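Local coordinates for protein sphingomyelinase C (Streptomyces griseocarneus, PDB 7CNE) that belongs to the endonuclease/exonuclease/phosphatase family and has the DNase I-like fold, in which two beta sheets are flanked by helices, at residues Leu137-Gly141 with Thr142-Val146; Ala176-Ala180 with Lys181-Ala185; Arg35-Ala39 with Ala40-Gln44. All coordinates share one frame; numbering follows the deposited sequence.

Interaction 1. Residues Leu137-Gly141 with Thr142-Val146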
loop_
_atom_site.group_PDB
_atom_site.type_symbol
_atom_site.label_atom_id
_atom_site.label_comp_id
_atom_site.label_asym_id
_atom_site.label_seq_id
_atom_site.Cartn_x
_atom_site.Cartn_y
_atom_site.Cartn_z
ATOM N N LEU A 137 7.047 15.273 3.118
ATOM C CA LEU A 137 6.293 15.865 4.212
ATOM C C LEU A 137 7.171 16.807 5.022
ATOM O O LEU A 137 8.369 16.574 5.188
ATOM C CB LEU A 137 5.735 14.784 5.134
ATOM C CG LEU A 137 5.047 13.617 4.412
ATOM C CD1 LEU A 137 4.712 12.529 5.407
ATOM C CD2 LEU A 137 3.790 14.087 3.661
ATOM N N ASN A 138 6.548 17.863 5.550
ATOM C CA ASN A 138 7.192 18.772 6.491
ATOM C C ASN A 138 6.744 18.405 7.905
ATOM O O ASN A 138 5.563 18.546 8.244
ATOM C CB ASN A 138 6.855 20.224 6.171
ATOM C CG ASN A 138 7.800 21.176 6.846
ATOM O OD1 ASN A 138 7.610 21.544 8.015
ATOM N ND2 ASN A 138 8.856 21.543 6.139
ATOM N N VAL A 139 7.687 17.919 8.717
ATOM C CA VAL A 139 7.428 17.349 10.040
ATOM C C VAL A 139 8.533 17.822 10.968
ATOM O O VAL A 139 9.706 17.552 10.705
ATOM C CB VAL A 139 7.430 15.806 10.044
ATOM C CG1 VAL A 139 6.658 15.268 11.254
ATOM C CG2 VAL A 139 6.943 15.217 8.739
ATOM N N GLY A 140 8.167 18.485 12.066
ATOM C CA GLY A 140 9.131 18.836 13.102
ATOM C C GLY A 140 10.363 19.567 12.604
ATOM O O GLY A 140 11.494 19.213 12.960
ATOM N N GLY A 141 10.159 20.570 11.752
ATOM C CA GLY A 141 11.260 21.374 11.263
ATOM C C GLY A 141 12.129 20.729 10.210
ATOM O O GLY A 141 13.202 21.264 9.906
ATOM N N THR A 142 11.719 19.600 9.645
ATOM C CA THR A 142 12.529 18.959 8.616
ATOM C C THR A 142 11.602 18.214 7.659
ATOM O O THR A 142 10.375 18.340 7.727
ATOM C CB THR A 142 13.589 18.050 9.247
ATOM O OG1 THR A 142 14.532 17.650 8.243
ATOM C CG2 THR A 142 12.951 16.814 9.874
ATOM N N ARG A 143 12.192 17.445 6.752
ATOM C CA ARG A 143 11.447 16.767 5.706
ATOM C C ARG A 143 11.523 15.263 5.900
ATOM O O ARG A 143 12.543 14.733 6.349
ATOM C CB ARG A 143 11.978 17.139 4.320
ATOM C CG ARG A 143 11.748 18.589 3.960
ATOM C CD ARG A 143 12.508 18.947 2.698
ATOM N NE ARG A 143 12.042 20.207 2.133
ATOM C CZ ARG A 143 12.349 20.631 0.911
ATOM N NH1 ARG A 143 13.119 19.885 0.129
ATOM N NH2 ARG A 143 11.886 21.796 0.473
ATOM N N VAL A 144 10.429 14.586 5.561
ATOM C CA VAL A 144 10.345 13.131 5.570
ATOM C C VAL A 144 9.797 12.702 4.215
ATOM O O VAL A 144 8.805 13.267 3.738
ATOM C CB VAL A 144 9.443 12.625 6.714
ATOM C CG1 VAL A 144 9.194 11.134 6.586
ATOM C CG2 VAL A 144 10.072 12.966 8.071
ATOM N N HIS A 145 10.442 11.720 3.593
ATOM C CA HIS A 145 10.078 11.265 2.258
ATOM C C HIS A 145 9.394 9.913 2.362
ATOM O O HIS A 145 9.887 9.013 3.054
ATOM C CB HIS A 145 11.313 11.175 1.349
ATOM C CG HIS A 145 12.126 12.429 1.319
ATOM N ND1 HIS A 145 12.198 13.243 0.207
ATOM C CD2 HIS A 145 12.875 13.028 2.276
ATOM C CE1 HIS A 145 12.964 14.284 0.477
ATOM N NE2 HIS A 145 13.384 14.179 1.726
ATOM N N VAL A 146 8.263 9.765 1.674
ATOM C CA VAL A 146 7.508 8.518 1.682
ATOM C C VAL A 146 7.218 8.126 0.246
ATOM O O VAL A 146 6.746 8.954 -0.537
ATOM C CB VAL A 146 6.195 8.640 2.480
ATOM C CG1 VAL A 146 5.426 7.319 2.440
ATOM C CG2 VAL A 146 6.478 9.033 3.913
HETATM O O HOH W 1 10.514 22.248 3.416
#

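Interaction 2. Residues Ala176-Ala180 with Lys181-Ala185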
loop_
_atom_site.group_PDB
_atom_site.type_symbol
_atom_site.label_atom_id
_atom_site.label_comp_id
_atom_site.label_asym_id
_atom_site.label_seq_id
_atom_site.Cartn_x
_atom_site.Cartn_y
_atom_site.Cartn_z
ATOM N N ALA A 176 16.035 3.822 -8.162
ATOM C CA ALA A 176 16.663 4.756 -9.091
ATOM C C ALA A 176 16.000 6.125 -9.015
ATOM O O ALA A 176 16.680 7.161 -9.057
ATOM C CB ALA A 176 16.613 4.191 -10.513
ATOM N N PHE A 177 14.673 6.148 -8.876
ATOM C CA PHE A 177 13.953 7.407 -8.694
ATOM C C PHE A 177 14.448 8.149 -7.452
ATOM O O PHE A 177 14.708 9.359 -7.495
ATOM C CB PHE A 177 12.445 7.122 -8.608
ATOM C CG PHE A 177 11.609 8.334 -8.263
ATOM C CD1 PHE A 177 11.064 9.119 -9.262
ATOM C CD2 PHE A 177 11.364 8.677 -6.939
ATOM C CE1 PHE A 177 10.298 10.239 -8.956
ATOM C CE2 PHE A 177 10.601 9.803 -6.616
ATOM C CZ PHE A 177 10.063 10.581 -7.623
ATOM N N LEU A 178 14.581 7.438 -6.329
ATOM C CA LEU A 178 14.971 8.108 -5.094
ATOM C C LEU A 178 16.413 8.597 -5.164
ATOM O O LEU A 178 16.736 9.673 -4.651
ATOM C CB LEU A 178 14.776 7.163 -3.911
ATOM C CG LEU A 178 13.299 6.894 -3.615
ATOM C CD1 LEU A 178 13.178 5.753 -2.623
ATOM C CD2 LEU A 178 12.605 8.158 -3.075
ATOM N N ASP A 179 17.289 7.815 -5.795
ATOM C CA ASP A 179 18.688 8.212 -5.931
ATOM C C ASP A 179 18.823 9.502 -6.737
ATOM O O ASP A 179 19.574 10.413 -6.356
ATOM C CB ASP A 179 19.471 7.066 -6.575
ATOM C CG ASP A 179 20.960 7.327 -6.600
ATOM O OD1 ASP A 179 21.505 7.517 -7.704
ATOM O OD2 ASP A 179 21.570 7.391 -5.510
ATOM N N ALA A 180 18.083 9.603 -7.844
ATOM C CA ALA A 180 18.117 10.782 -8.699
ATOM C C ALA A 180 17.590 12.027 -8.001
ATOM O O ALA A 180 17.932 13.141 -8.411
ATOM C CB ALA A 180 17.320 10.519 -9.979
ATOM N N LYS A 181 16.771 11.870 -6.956
ATOM C CA LYS A 181 16.330 13.010 -6.163
ATOM C C LYS A 181 17.441 13.574 -5.283
ATOM O O LYS A 181 17.282 14.679 -4.750
ATOM C CB LYS A 181 15.139 12.607 -5.281
ATOM C CG LYS A 181 13.800 12.460 -6.016
ATOM C CD LYS A 181 13.264 13.810 -6.484
ATOM C CE LYS A 181 11.973 13.656 -7.295
ATOM N NZ LYS A 181 11.455 14.995 -7.736
ATOM N N ASN A 182 18.537 12.839 -5.102
ATOM C CA ASN A 182 19.658 13.262 -4.255
ATOM C C ASN A 182 19.171 13.730 -2.884
ATOM O O ASN A 182 19.468 14.839 -2.430
ATOM C CB ASN A 182 20.482 14.353 -4.949
ATOM C CG ASN A 182 21.202 13.840 -6.185
ATOM O OD1 ASN A 182 21.813 12.764 -6.174
ATOM N ND2 ASN A 182 21.128 14.605 -7.262
ATOM N N ILE A 183 18.412 12.869 -2.220
ATOM C CA ILE A 183 17.831 13.218 -0.919
ATOM C C ILE A 183 18.940 13.290 0.128
ATOM O O ILE A 183 19.735 12.343 0.245
ATOM C CB ILE A 183 16.768 12.189 -0.522
ATOM C CG1 ILE A 183 15.648 12.165 -1.566
ATOM C CG2 ILE A 183 16.220 12.484 0.896
ATOM C CD1 ILE A 183 14.689 10.991 -1.404
ATOM N N PRO A 184 19.017 14.359 0.921
ATOM C CA PRO A 184 20.034 14.424 1.983
ATOM C C PRO A 184 19.950 13.229 2.930
ATOM O O PRO A 184 18.864 12.792 3.318
ATOM C CB PRO A 184 19.708 15.735 2.711
ATOM C CG PRO A 184 18.890 16.537 1.760
ATOM C CD PRO A 184 18.148 15.548 0.896
ATOM N N ALA A 185 21.121 12.713 3.317
ATOM C CA ALA A 185 21.163 11.514 4.154
ATOM C C ALA A 185 20.524 11.747 5.516
ATOM O O ALA A 185 20.052 10.797 6.149
ATOM C CB ALA A 185 22.605 11.039 4.319
HETATM O O HOH W 2 18.800 10.109 -2.961
#

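Interaction 3. Residues Arg35-Ala39 with Ala40-Gln44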
loop_
_atom_site.group_PDB
_atom_site.type_symbol
_atom_site.label_atom_id
_atom_site.label_comp_id
_atom_site.label_asym_id
_atom_site.label_seq_id
_atom_site.Cartn_x
_atom_site.Cartn_y
_atom_site.Cartn_z
ATOM N N ARG A 35 -16.353 2.967 4.589
ATOM C CA ARG A 35 -16.769 3.735 5.758
ATOM C C ARG A 35 -16.207 3.118 7.033
ATOM O O ARG A 35 -15.668 3.824 7.891
ATOM C CB ARG A 35 -18.301 3.812 5.806
ATOM C CG ARG A 35 -18.870 4.699 6.922
ATOM C CD ARG A 35 -20.392 4.880 6.778
ATOM N NE ARG A 35 -20.776 5.822 5.721
ATOM C CZ ARG A 35 -21.029 7.121 5.906
ATOM N NH1 ARG A 35 -20.933 7.662 7.116
ATOM N NH2 ARG A 35 -21.382 7.886 4.875
ATOM N N GLU A 36 -16.274 1.793 7.146
ATOM C CA GLU A 36 -15.785 1.120 8.347
ATOM C C GLU A 36 -14.263 1.189 8.491
ATOM O O GLU A 36 -13.751 1.220 9.619
ATOM C CB GLU A 36 -16.269 -0.325 8.333
ATOM C CG GLU A 36 -17.762 -0.409 8.592
ATOM C CD GLU A 36 -18.151 0.338 9.857
ATOM O OE1 GLU A 36 -18.757 1.436 9.769
ATOM O OE2 GLU A 36 -17.813 -0.166 10.940
ATOM N N ILE A 37 -13.524 1.213 7.379
ATOM C CA ILE A 37 -12.067 1.325 7.462
ATOM C C ILE A 37 -11.665 2.653 8.096
ATOM O O ILE A 37 -10.768 2.701 8.946
ATOM C CB ILE A 37 -11.426 1.144 6.070
ATOM C CG1 ILE A 37 -11.510 -0.309 5.620
ATOM C CG2 ILE A 37 -9.957 1.547 6.101
ATOM C CD1 ILE A 37 -11.202 -0.488 4.098
ATOM N N ALA A 38 -12.311 3.754 7.696
ATOM C CA ALA A 38 -11.989 5.036 8.318
ATOM C C ALA A 38 -12.287 5.053 9.815
ATOM O O ALA A 38 -11.692 5.859 10.538
ATOM C CB ALA A 38 -12.742 6.177 7.633
ATOM N N ALA A 39 -13.180 4.193 10.305
ATOM C CA ALA A 39 -13.497 4.186 11.728
ATOM C C ALA A 39 -12.734 3.126 12.514
ATOM O O ALA A 39 -12.807 3.122 13.751
ATOM C CB ALA A 39 -15.007 3.999 11.943
ATOM N N ALA A 40 -11.986 2.251 11.841
ATOM C CA ALA A 40 -11.322 1.158 12.538
ATOM C C ALA A 40 -10.223 1.686 13.464
ATOM O O ALA A 40 -9.663 2.768 13.265
ATOM C CB ALA A 40 -10.735 0.163 11.545
ATOM N N GLY A 41 -9.925 0.900 14.499
ATOM C CA GLY A 41 -8.894 1.303 15.444
ATOM C C GLY A 41 -7.542 1.503 14.781
ATOM O O GLY A 41 -6.837 2.476 15.067
ATOM N N PHE A 42 -7.175 0.601 13.865
ATOM C CA PHE A 42 -5.866 0.697 13.227
ATOM C C PHE A 42 -5.735 1.946 12.369
ATOM O O PHE A 42 -4.608 2.368 12.073
ATOM C CB PHE A 42 -5.572 -0.564 12.389
ATOM C CG PHE A 42 -6.530 -0.803 11.238
ATOM C CD1 PHE A 42 -6.408 -0.097 10.045
ATOM C CD2 PHE A 42 -7.518 -1.782 11.333
ATOM C CE1 PHE A 42 -7.275 -0.326 8.987
ATOM C CE2 PHE A 42 -8.390 -2.027 10.277
ATOM C CZ PHE A 42 -8.275 -1.298 9.098
ATOM N N PHE A 43 -6.858 2.544 11.969
ATOM C CA PHE A 43 -6.842 3.753 11.149
ATOM C C PHE A 43 -6.537 5.007 11.955
ATOM O O PHE A 43 -6.085 6.005 11.377
ATOM C CB PHE A 43 -8.197 3.927 10.439
ATOM C CG PHE A 43 -8.129 4.776 9.192
ATOM C CD1 PHE A 43 -7.718 4.228 7.986
ATOM C CD2 PHE A 43 -8.479 6.121 9.230
ATOM C CE1 PHE A 43 -7.657 5.004 6.830
ATOM C CE2 PHE A 43 -8.415 6.908 8.089
ATOM C CZ PHE A 43 -7.997 6.348 6.883
ATOM N N GLN A 44 -6.760 4.981 13.269
ATOM C CA GLN A 44 -6.600 6.168 14.102
ATOM C C GLN A 44 -5.182 6.279 14.626
ATOM O O GLN A 44 -4.509 5.277 14.872
ATOM C CB GLN A 44 -7.558 6.151 15.298
ATOM C CG GLN A 44 -8.881 5.453 15.036
ATOM C CD GLN A 44 -9.674 6.125 13.931
ATOM O OE1 GLN A 44 -9.612 7.347 13.767
ATOM N NE2 GLN A 44 -10.406 5.326 13.147
#

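Interaction 1. Residues Leu137-Gly141 with Thr142-Val146
L137 N gives its hydrogen to V144 O over 2.7 Å in an almost straight bond (178° at the hydrogen) that lies in the carbonyl plane. The return bond of this antiparallel hydrogen-bonded pair, V144 N to L137 O, measures 2.9 Å. L137 O also faces R143 CA at 3.1 Å, a CA-H...O contact. Two residues on, V139 N donates to T142 O, 2.9 Å away. The closing bond from T142 N to V139 O is more bent (151°), and its donor stands above the carbonyl plane, which fits the tight reversal at the end of this beta hairpin. The reversal is a type I' turn from V139 to T142, with G140 and G141 at its two central positions, both at positive phi.

L137, V139, T142, V144 and V146 put their side chains on one face. V139 CG2 meets V144 CG2 at 3.9 Å, a diagonal contact between successive hydrogen-bonded pairs, two residues apart on each strand. V139 keeps CG1 opposite its own backbone N (chi1 -159°), which leaves CG2 as the methyl directed at V144. L137 CD1 approaches V146 CG2 less closely, and T142 CG2 lies 3.4 Å from V139 O.

On the other face N138 and R143 form a non-hydrogen-bonded pair, linked through one water. R143 NE donates to it at 2.9 Å, with the water at the guanidinium edge and in its plane; N138 ND2 adds a weak bond. The extended R143 chain carries NE out to this water.

The hairpin joins strands 131-139 and 142-150 in the centre of a six-stranded mixed sheet. Strand 110-117 flanks it beside 131-139, with I110 against L137, while strand 188-192 runs along the other side, where M190 touches V144.

Interaction 2. Residues Ala176-Ala180 with Lys181-Ala185
F177 and K181 meet one helical turn apart: K181 CE comes to 3.6 Å from F177 CZ and lies obliquely to the ring. The lysine chain is bent at chi2 (-70°) and then extended through CD and CE, which brings the CE methylene next to the ring and carries NZ beyond it. L178 and I183 make the other side-chain contact, L178 CD2 to I183 CD1 at 3.9 Å, where the end of the isoleucine reaches back to the helix across the intervening turn.

Backbone bonds set these positions. K181 N donates to F177 O at 3.3 Å, a long i+4 bond with 137° at the hydrogen, and has a second, weak bond to L178 O. The spacing then shortens to i+3: N182 N reaches D179 O at 2.9 Å, standing above the carbonyl plane rather than on a lone pair. N182 leaves helical geometry with positive phi (49°), turning the chain at the C-terminal end of helix 162-180. In the DNase I-like fold of this enzyme, that turn leads from a helix packed on a beta sheet through a loop to strand 188-192 of the same sheet. One water spans it, donating to L178 O at 2.7 Å and accepting from I183 N at 2.9 Å; it links a carbonyl that also takes the weak bond from K181 N to an amide beyond the turn.

Farther out, side chains of the sheet pack on these residues. The F177 ring makes edge-to-face contacts with Y134 and F132 of strand 131-139, and K181 NZ forms a salt bridge with E114 of strand 110-117, which also touches F177. Y134 packs against L178 and I183 as well, while V147 of strand 142-150 reaches L178 and the loop residue H255 lies against I183.

Interaction 3. Residues Arg35-Ala39 with Ala40-Gln44
F43 lays one ring face against A38 at the end of helix 30-39, where the chain of this DNase I-like fold leaves the helix and bends, in a short turn of helical phi/psi at 41-43, on its way to strand 48-54. The bump is A38 CA, 4.0 Å from the F43 ring centroid and 18° off the ring normal, a CH-pi contact offset toward the rim. With CG opposite the backbone N (chi1 -157°), the ring reaches back to the helix and lies beside the last-turn carbonyls of I37 and A38: F43 CG is 3.4 Å from I37 O, and F43 CD2 is 3.5 Å from A38 O. I37 and F43 cross at about a right angle, and I37 CG2 meets F43 CD1 at 4.0 Å.

The same methyl touches both rings, reaching F42 CE1 more loosely at 4.4 Å and obliquely to that ring. A40 CB sits over one face of the F42 ring, again toward its rim, and also lies close to I37 O. Outside the turn, Y15 and L13 of strand 12-19 extend the apolar surroundings, Y15 meeting I37 and F42, L13 meeting both phenylalanines; L63 and A66 of helix 57-66 pack on F43 and A38.

The polar groups close the turn. A40 N donates to I37 O from well above its carbonyl plane. Q44, whose chain is bent at chi2, turns its amide back to the helix end, where NE2 donates to A38 O at 3.0 Å, nearly within the amide plane. R70 bonds both A38 O and Q44 OE1, so the glutamine amide is held at both ends. A40 O is gripped twice: Q44 NE2 at 2.7 Å and F43 N at 3.1 Å approach it from opposite faces of its carbonyl plane.

In the fold
Interactions 1 and 2 adjoin each other, with centres about 15 Å apart, and touch where H145 NE2 lies 3.4 Å from I183 CG2 in a packing contact. Y134 links them further: its hydroxyl bonds H145 ND1, and its side chain packs on F177, L178, K181 and I183. The helix end and the loop after it thus pack on the sheet that contains the hairpin strands, through Y134, H145 and V147. Interaction 3 packs on the other sheet, against L13, Y15 and T17 of strand 12-19. Its centre is about 25 Å from that of interaction 1 and 33 Å from that of interaction 2, on the opposite side of the chain's centre from the latter.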